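Local structure of phospholyase (5G4I) at residues E112-T117 / A291-A296; L247-E252 / L276-K281; S356-S361 / I374-S379. The protein acts as a pyridoxal-phosphate-dependent phospholyase of the class-III transaminase family, probably eliminating phosphate from ethanolamine phosphate. One frame throughout, in Å; residues are numbered along the deposited sequence.

How the contacts relate
Contacts 1 and 2 belong to one sheet: strands 290-294 and 276-279 are neighbours in it, so backbone bonds, probably including Val-293 N to Val-277 O, and packing of Val-292 on Leu-276 join the two pairs directly. Contact 2, parallel and fully buried, carries the cofactor residues Asp-251 and Lys-281. Contact 1, antiparallel and only partly buried, lies at the edge of that sheet within the chain, where a water-linked glutamate and a partly exposed arginine extend beyond the strand pairing. Contact 3 is about 35 Å from contact 2, centre to centre, at the open end of a hairpin in a different sheet, partly exposed and away from the cofactor. There turns, a side-chain amide and a bridging water replace regular strand pairing.

Contact 1 (E112-T117 / A291-A296); sequences ERLFLT and AVVTTA
Glu-112 and Arg-113 both offer their backbone N-H groups to the same carbonyl, with Glu-112 N 3.1 Å and Arg-113 N 3.0 Å from Thr-294 O. They reach that oxygen from opposite faces of its plane, forming a classic beta bulge. The extended side chain of Glu-112 leads to a water, 2.7 Å from Glu-112 OE2, which accepts in turn from the backbone N of Ala-296 at the start of helix 296-305. With CG beside its backbone N (chi1 -66°), Arg-113 lays CG 3.7 Å from Ala-296 CA; the bend at chi2 then packs one face of the guanidinium against Ala-296 CB, which sits over its centre. The far end is fixed by a bond in the guanidinium plane from Arg-113 NH1 to Glu-112 O. Leu-114 turns to the other side of the sheet, where its CD1 packs 3.6 Å from Ala-291 CB and also meets Val-293; Ala-100 and Leu-103 of helix 94-104 cover it. Phe-115 exchanges two nearly straight backbone bonds with Val-292, and its ring presents an edge to Thr-294, with CE1 4.0 Å from Thr-294 CG2. Leu-126 and Ile-130 of helix 120-135 also touch Phe-115. Leu-116 rests its CD2 on the Ala-291 methyl. At Thr-117 the hydroxyl bonds to Ser-119 O, just before the cofactor-binding Gly-120 and Ser-121. This antiparallel pair, at the sheet margin within this chain but with backbone bonds from Leu-114 to the second subunit, is typical of the large domain of fold type I pyridoxal-phosphate enzymes.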
loop_
_atom_site.group_PDB
_atom_site.type_symbol
_atom_site.label_atom_id
_atom_site.label_comp_id
_atom_site.label_asym_id
_atom_site.label_seq_id
_atom_site.Cartn_x
_atom_site.Cartn_y
_atom_site.Cartn_z
ATOM N N GLU A 112 4.818 -16.996 14.173
ATOM C CA GLU A 112 6.244 -17.111 13.934
ATOM C C GLU A 112 6.694 -16.885 12.520
ATOM O O GLU A 112 7.861 -17.050 12.189
ATOM C CB GLU A 112 6.783 -18.448 14.436
ATOM C CG GLU A 112 6.273 -19.597 13.799
ATOM C CD GLU A 112 6.806 -20.885 14.510
ATOM O OE1 GLU A 112 7.770 -20.863 15.326
ATOM O OE2 GLU A 112 6.230 -21.919 14.226
ATOM N N ARG A 113 5.811 -16.322 11.631
ATOM C CA ARG A 113 6.170 -15.893 10.283
ATOM C C ARG A 113 5.529 -14.508 9.915
ATOM O O ARG A 113 4.542 -14.131 10.576
ATOM C CB ARG A 113 5.709 -16.936 9.228
ATOM C CG ARG A 113 6.443 -18.339 9.314
ATOM C CD ARG A 113 7.939 -18.302 9.081
ATOM N NE ARG A 113 8.452 -19.715 9.098
ATOM C CZ ARG A 113 8.847 -20.352 10.193
ATOM N NH1 ARG A 113 8.783 -19.816 11.372
ATOM N NH2 ARG A 113 9.219 -21.656 10.053
ATOM N N LEU A 114 6.070 -13.862 8.878
ATOM C CA LEU A 114 5.670 -12.495 8.577
ATOM C C LEU A 114 5.573 -12.309 7.053
ATOM O O LEU A 114 6.455 -12.771 6.280
ATOM C CB LEU A 114 6.830 -11.567 9.127
ATOM C CG LEU A 114 7.016 -10.125 8.775
ATOM C CD1 LEU A 114 5.861 -9.382 9.442
ATOM C CD2 LEU A 114 8.240 -9.433 9.306
ATOM N N PHE A 115 4.542 -11.535 6.611
ATOM C CA PHE A 115 4.476 -10.872 5.296
ATOM C C PHE A 115 4.540 -9.341 5.577
ATOM O O PHE A 115 3.653 -8.802 6.291
ATOM C CB PHE A 115 3.156 -11.137 4.580
ATOM C CG PHE A 115 2.856 -12.583 4.205
ATOM C CD1 PHE A 115 2.195 -13.413 5.063
ATOM C CD2 PHE A 115 3.207 -13.040 2.952
ATOM C CE1 PHE A 115 1.891 -14.757 4.655
ATOM C CE2 PHE A 115 2.932 -14.341 2.541
ATOM C CZ PHE A 115 2.275 -15.197 3.419
ATOM N N LEU A 116 5.477 -8.642 4.989
ATOM C CA LEU A 116 5.494 -7.184 5.136
ATOM C C LEU A 116 4.654 -6.531 3.980
ATOM O O LEU A 116 4.532 -7.088 2.870
ATOM C CB LEU A 116 6.955 -6.689 5.098
ATOM C CG LEU A 116 7.699 -6.919 6.407
ATOM C CD1 LEU A 116 9.225 -6.883 6.248
ATOM C CD2 LEU A 116 7.311 -5.907 7.487
ATOM N N THR A 117 4.122 -5.316 4.279
ATOM C CA THR A 117 3.348 -4.534 3.324
ATOM C C THR A 117 3.742 -3.056 3.520
ATOM O O THR A 117 4.651 -2.743 4.314
ATOM C CB THR A 117 1.805 -4.706 3.493
ATOM O OG1 THR A 117 1.405 -4.018 4.701
ATOM C CG2 THR A 117 1.363 -6.174 3.456
ATOM N N ALA A 291 2.052 -4.907 8.122
ATOM C CA ALA A 291 2.419 -6.364 8.176
ATOM C C ALA A 291 1.229 -7.244 8.460
ATOM O O ALA A 291 0.260 -6.851 9.107
ATOM C CB ALA A 291 3.514 -6.625 9.259
ATOM N N VAL A 292 1.385 -8.538 8.033
ATOM C CA VAL A 292 0.525 -9.658 8.462
ATOM C C VAL A 292 1.496 -10.667 9.180
ATOM O O VAL A 292 2.467 -11.171 8.577
ATOM C CB VAL A 292 -0.108 -10.358 7.260
ATOM C CG1 VAL A 292 -0.942 -11.554 7.777
ATOM C CG2 VAL A 292 -0.914 -9.432 6.410
ATOM N N VAL A 293 1.273 -10.918 10.468
ATOM C CA VAL A 293 1.992 -11.968 11.255
ATOM C C VAL A 293 1.084 -13.217 11.339
ATOM O O VAL A 293 -0.147 -13.100 11.553
ATOM C CB VAL A 293 2.448 -11.408 12.636
ATOM C CG1 VAL A 293 2.872 -12.557 13.588
ATOM C CG2 VAL A 293 3.517 -10.344 12.464
ATOM N N THR A 294 1.659 -14.400 11.059
ATOM C CA THR A 294 0.854 -15.623 10.934
ATOM C C THR A 294 1.688 -16.851 11.327
ATOM O O THR A 294 2.818 -16.723 11.868
ATOM C CB THR A 294 0.152 -15.690 9.575
ATOM O OG1 THR A 294 -0.908 -16.709 9.591
ATOM C CG2 THR A 294 1.114 -15.978 8.432
ATOM N N THR A 295 1.080 -18.039 11.121
ATOM C CA THR A 295 1.713 -19.295 11.456
ATOM C C THR A 295 2.568 -19.798 10.279
ATOM O O THR A 295 2.432 -19.440 9.109
ATOM C CB THR A 295 0.628 -20.345 11.789
ATOM O OG1 THR A 295 -0.093 -20.691 10.585
ATOM C CG2 THR A 295 -0.289 -19.908 12.831
ATOM N N ALA A 296 3.494 -20.706 10.585
ATOM C CA ALA A 296 4.273 -21.386 9.558
ATOM C C ALA A 296 3.425 -22.156 8.550
ATOM O O ALA A 296 3.666 -22.031 7.340
ATOM C CB ALA A 296 5.271 -22.340 10.201
HETATM O O HOH W 1 3.679 -21.606 13.379
HETATM O O HOH W 2 6.604 -21.542 6.993
#

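Contact 2 (L247-E252 / L276-K281). With PLP (pyridoxal-5'-phosphate), chain C.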
loop_
_atom_site.group_PDB
_atom_site.type_symbol
_atom_site.label_atom_id
_atom_site.label_comp_id
_atom_site.label_asym_id
_atom_site.label_seq_id
_atom_site.Cartn_x
_atom_site.Cartn_y
_atom_site.Cartn_z
ATOM N N LEU A 247 -11.173 -18.624 10.469
ATOM C CA LEU A 247 -9.994 -18.097 11.185
ATOM C C LEU A 247 -10.348 -16.791 11.880
ATOM O O LEU A 247 -11.301 -16.090 11.523
ATOM C CB LEU A 247 -8.811 -17.823 10.204
ATOM C CG LEU A 247 -8.391 -19.002 9.306
ATOM C CD1 LEU A 247 -7.300 -18.619 8.316
ATOM C CD2 LEU A 247 -7.911 -20.177 10.149
ATOM N N VAL A 248 -9.501 -16.431 12.823
ATOM C CA VAL A 248 -9.615 -15.142 13.549
ATOM C C VAL A 248 -8.482 -14.199 13.146
ATOM O O VAL A 248 -7.288 -14.595 13.192
ATOM C CB VAL A 248 -9.581 -15.359 15.081
ATOM C CG1 VAL A 248 -9.604 -13.978 15.797
ATOM C CG2 VAL A 248 -10.757 -16.245 15.524
ATOM N N ILE A 249 -8.850 -12.957 12.737
ATOM C CA ILE A 249 -7.887 -11.903 12.407
ATOM C C ILE A 249 -8.027 -10.793 13.511
ATOM O O ILE A 249 -9.085 -10.165 13.622
ATOM C CB ILE A 249 -8.068 -11.224 11.031
ATOM C CG1 ILE A 249 -8.059 -12.252 9.854
ATOM C CG2 ILE A 249 -6.948 -10.158 10.793
ATOM C CD1 ILE A 249 -8.606 -11.676 8.567
ATOM N N SER A 250 -6.916 -10.516 14.245
ATOM C CA SER A 250 -6.864 -9.274 15.084
ATOM C C SER A 250 -6.236 -8.144 14.290
ATOM O O SER A 250 -5.015 -8.276 13.931
ATOM C CB SER A 250 -6.065 -9.495 16.378
ATOM O OG SER A 250 -6.109 -8.327 17.192
ATOM N N ASP A 251 -7.001 -7.061 14.083
ATOM C CA ASP A 251 -6.498 -5.833 13.416
ATOM C C ASP A 251 -5.923 -4.963 14.555
ATOM O O ASP A 251 -6.667 -4.457 15.377
ATOM C CB ASP A 251 -7.650 -5.160 12.691
ATOM C CG ASP A 251 -7.268 -3.844 12.033
ATOM O OD1 ASP A 251 -6.257 -3.257 12.425
ATOM O OD2 ASP A 251 -8.070 -3.359 11.177
ATOM N N GLU A 252 -4.571 -4.907 14.579
ATOM C CA GLU A 252 -3.788 -4.180 15.604
ATOM C C GLU A 252 -3.390 -2.817 15.157
ATOM O O GLU A 252 -2.516 -2.196 15.807
ATOM C CB GLU A 252 -2.580 -5.004 16.028
ATOM C CG GLU A 252 -2.939 -6.294 16.732
ATOM C CD GLU A 252 -3.417 -6.157 18.166
ATOM O OE1 GLU A 252 -3.113 -5.123 18.789
ATOM O OE2 GLU A 252 -4.064 -7.119 18.636
ATOM N N LEU A 276 -4.035 -14.866 12.490
ATOM C CA LEU A 276 -3.532 -13.767 11.642
ATOM C C LEU A 276 -3.660 -12.474 12.461
ATOM O O LEU A 276 -4.676 -12.234 13.143
ATOM C CB LEU A 276 -4.489 -13.590 10.397
ATOM C CG LEU A 276 -4.371 -14.752 9.331
ATOM C CD1 LEU A 276 -5.707 -14.942 8.554
ATOM C CD2 LEU A 276 -3.206 -14.510 8.411
ATOM N N VAL A 277 -2.573 -11.674 12.373
ATOM C CA VAL A 277 -2.482 -10.345 13.090
ATOM C C VAL A 277 -2.018 -9.297 12.076
ATOM O O VAL A 277 -1.009 -9.506 11.411
ATOM C CB VAL A 277 -1.524 -10.393 14.326
ATOM C CG1 VAL A 277 -1.508 -9.050 15.004
ATOM C CG2 VAL A 277 -1.942 -11.475 15.285
ATOM N N THR A 278 -2.811 -8.234 11.931
ATOM C CA THR A 278 -2.442 -7.150 10.956
ATOM C C THR A 278 -2.048 -5.886 11.737
ATOM O O THR A 278 -2.481 -5.627 12.848
ATOM C CB THR A 278 -3.619 -6.882 9.984
ATOM O OG1 THR A 278 -4.751 -6.496 10.750
ATOM C CG2 THR A 278 -3.959 -8.124 9.151
ATOM N N MET A 279 -1.227 -5.051 11.096
ATOM C CA MET A 279 -0.679 -3.850 11.759
ATOM C C MET A 279 -0.323 -2.817 10.669
ATOM O O MET A 279 -0.202 -3.095 9.464
ATOM C CB MET A 279 0.468 -4.229 12.663
ATOM C CG MET A 279 1.570 -4.785 11.936
ATOM S SD MET A 279 2.826 -5.672 13.030
ATOM C CE MET A 279 2.110 -6.781 13.680
ATOM N N GLY A 280 -0.105 -1.579 11.148
ATOM C CA GLY A 280 0.223 -0.429 10.274
ATOM C C GLY A 280 0.472 0.764 11.206
ATOM O O GLY A 280 1.230 0.684 12.185
ATOM N N LYS A 281 -0.238 1.879 10.947
ATOM C CA LYS A 281 -0.090 3.230 11.565
ATOM C C LYS A 281 1.255 3.470 12.299
ATOM O O LYS A 281 2.191 4.058 11.695
ATOM C CB LYS A 281 -1.381 3.644 12.245
ATOM C CG LYS A 281 -2.490 4.087 11.267
ATOM C CD LYS A 281 -3.764 4.636 11.981
ATOM C CE LYS A 281 -4.924 5.151 11.021
ATOM N NZ LYS A 281 -5.830 3.983 10.841
HETATM N N1 PLP C . -7.700 -0.763 10.340
HETATM C C2 PLP C . -7.745 0.080 11.399
HETATM C C2A PLP C . -8.265 -0.407 12.726
HETATM C C3 PLP C . -7.281 1.484 11.256
HETATM O O3 PLP C . -7.316 2.349 12.307
HETATM C C4 PLP C . -6.781 1.905 9.929
HETATM C C4A PLP C . -6.298 3.284 9.688
HETATM C C5 PLP C . -6.784 0.886 8.852
HETATM C C6 PLP C . -7.248 -0.398 9.127
HETATM C C5A PLP C . -6.289 1.238 7.468
HETATM O O4P PLP C . -4.988 1.815 7.559
HETATM P P PLP C . -4.323 2.537 6.282
HETATM O O1P PLP C . -5.003 3.884 6.230
HETATM O O2P PLP C . -2.853 2.594 6.621
HETATM O O3P PLP C . -4.663 1.622 5.130
HETATM O O HOH W 3 -0.157 -1.328 14.267
#
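On the face that Thr-278 and Asp-251 share, their first torsions direct the polar groups: Thr-278 OG1 stands between its own backbone N and carbonyl carbon (chi1 59°), 3.3 Å from Asp-251 CA, while Asp-251 swings CG anti to its N (chi1 177°) and so carries the carboxylate past the strand end. The parallel pair lies at the heart of the fold type I sheet, and the carboxyl ends of its strands lead to the pyridoxal-phosphate site, with Asp-251 and, just past the second strand, Lys-281 in the pocket. Ser-250 binds alternately to Leu-276 O and Thr-278 N, and Glu-252 N closes the pairing 2.8 Å from Thr-278 O. On the face shared with Asp-251, Ile-249 CG1 packs 3.8 Å from Leu-276 CD1, its CG2 against the Thr-278 methyl. On the other face Glu-252 rests CG 3.6 Å from Val-277 CG1; its OE2 accepts from Ser-250 OG, above the carboxylate plane. Asn-124 bonds both Thr-278 OG1 and Asp-251 OD2, and His-148 also holds OD2, positioning that oxygen 2.8 Å from PLP N1. Lys-281 reaches the opposite end of the pyridine ring from N1, where its NZ is covalently joined to PLP C4A at 1.4 Å.

Contact 3 (S356-S361 / I374-S379); sequences SGNVGS and IESDGS
Ile-374 and Asn-358 bury the most surface here and grip each other twice. The backbone N of Ile-374 donates a nearly straight bond to Asn-358 O, at 2.9 Å, approaching from above that carbonyl's plane. In return Asn-358 ND2 donates to Ile-374 O at 3.0 Å, and this bond lies in both the amide plane and the carbonyl plane, so the side-chain amide serves as the donor that a regular strand would supply from its backbone. With CG of Asn-358 beside its own backbone N (chi1 -63°), the amide is carried across to segment 374-379. Ile-374 meanwhile lays its CG1 3.6 Å from Asn-358 C, and its terminal methyl CD1 reaches Gly-357 O, so an apolar branch runs over the peptide that follows Asn-358. Ser-376 adds the third part: its CB lies 3.4 Å from Gly-357 O, and a water joins its OG, at a long 3.3 Å, to Asn-358 OD1. Asn-358 itself is held in a type I turn from Ser-356 to Val-359, and its backbone N bonds to Ser-356 OG in an ST turn; on the partner segment, Asp-377 OD1 accepts from Ser-379 N in an Asx turn. The contact thus ties off the open end of the hairpin of strands 359-365 and 368-373, just after helix 334-355, with Leu-386 of helix 384-396 touching both Asn-358 and Glu-375.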
loop_
_atom_site.group_PDB
_atom_site.type_symbol
_atom_site.label_atom_id
_atom_site.label_comp_id
_atom_site.label_asym_id
_atom_site.label_seq_id
_atom_site.Cartn_x
_atom_site.Cartn_y
_atom_site.Cartn_z
ATOM N N SER A 356 -19.478 15.570 36.530
ATOM C CA SER A 356 -20.098 16.295 35.381
ATOM C C SER A 356 -21.342 15.598 34.932
ATOM O O SER A 356 -21.338 14.412 34.551
ATOM C CB SER A 356 -19.115 16.482 34.197
ATOM O OG SER A 356 -19.737 17.116 33.066
ATOM N N GLY A 357 -22.479 16.344 34.912
ATOM C CA GLY A 357 -23.681 15.798 34.323
ATOM C C GLY A 357 -23.628 15.676 32.786
ATOM O O GLY A 357 -24.586 15.053 32.193
ATOM N N ASN A 358 -22.557 16.220 32.109
ATOM C CA ASN A 358 -22.372 16.010 30.679
ATOM C C ASN A 358 -21.421 14.792 30.340
ATOM O O ASN A 358 -21.152 14.578 29.177
ATOM C CB ASN A 358 -21.874 17.244 29.960
ATOM C CG ASN A 358 -22.874 18.397 30.023
ATOM O OD1 ASN A 358 -22.523 19.442 30.580
ATOM N ND2 ASN A 358 -24.026 18.259 29.366
ATOM N N VAL A 359 -21.024 14.015 31.350
ATOM C CA VAL A 359 -20.145 12.816 31.123
ATOM C C VAL A 359 -20.823 11.544 31.527
ATOM O O VAL A 359 -21.292 11.440 32.666
ATOM C CB VAL A 359 -18.803 13.034 31.809
ATOM C CG1 VAL A 359 -17.828 11.822 31.608
ATOM C CG2 VAL A 359 -18.091 14.290 31.315
ATOM N N GLY A 360 -20.763 10.545 30.675
ATOM C CA GLY A 360 -21.314 9.207 30.920
ATOM C C GLY A 360 -20.218 8.268 31.452
ATOM O O GLY A 360 -19.700 8.481 32.541
ATOM N N SER A 361 -19.790 7.264 30.685
ATOM C CA SER A 361 -18.805 6.323 31.161
ATOM C C SER A 361 -17.344 6.693 30.728
ATOM O O SER A 361 -17.136 7.348 29.677
ATOM C CB SER A 361 -19.092 4.891 30.598
ATOM O OG SER A 361 -20.422 4.485 30.967
ATOM N N ILE A 374 -22.820 13.506 27.075
ATOM C CA ILE A 374 -24.294 13.349 27.184
ATOM C C ILE A 374 -24.966 14.655 27.616
ATOM O O ILE A 374 -24.330 15.598 28.087
ATOM C CB ILE A 374 -24.639 12.222 28.136
ATOM C CG1 ILE A 374 -24.121 12.519 29.535
ATOM C CG2 ILE A 374 -24.162 10.866 27.555
ATOM C CD1 ILE A 374 -24.622 11.549 30.601
ATOM N N GLU A 375 -26.281 14.725 27.332
ATOM C CA GLU A 375 -27.098 15.846 27.863
ATOM C C GLU A 375 -27.181 15.691 29.360
ATOM O O GLU A 375 -27.164 14.562 29.857
ATOM C CB GLU A 375 -28.521 15.833 27.207
ATOM C CG GLU A 375 -28.593 15.936 25.695
ATOM C CD GLU A 375 -28.086 17.219 25.094
ATOM O OE1 GLU A 375 -27.746 18.234 25.781
ATOM O OE2 GLU A 375 -27.924 17.222 23.871
ATOM N N SER A 376 -27.309 16.852 30.053
ATOM C CA SER A 376 -27.374 16.850 31.502
ATOM C C SER A 376 -28.805 17.138 31.957
ATOM O O SER A 376 -28.990 17.550 33.084
ATOM C CB SER A 376 -26.458 17.906 32.082
ATOM O OG SER A 376 -26.783 19.165 31.541
ATOM N N ASP A 377 -29.787 16.838 31.105
ATOM C CA ASP A 377 -31.233 17.133 31.379
ATOM C C ASP A 377 -31.963 15.954 32.018
ATOM O O ASP A 377 -33.159 16.056 32.248
ATOM C CB ASP A 377 -31.944 17.610 30.099
ATOM C CG ASP A 377 -31.983 16.550 29.004
ATOM O OD1 ASP A 377 -31.504 15.409 29.219
ATOM O OD2 ASP A 377 -32.525 16.868 27.935
ATOM N N GLY A 378 -31.255 14.887 32.381
ATOM C CA GLY A 378 -31.861 13.671 32.900
ATOM C C GLY A 378 -32.064 12.609 31.835
ATOM O O GLY A 378 -32.162 11.461 32.191
ATOM N N SER A 379 -32.081 12.946 30.537
ATOM C CA SER A 379 -32.240 11.903 29.496
ATOM C C SER A 379 -31.006 10.968 29.345
ATOM O O SER A 379 -31.131 9.889 28.771
ATOM C CB SER A 379 -32.546 12.530 28.134
ATOM O OG SER A 379 -31.476 13.391 27.673
HETATM O O HOH W 4 -24.362 21.310 31.861
#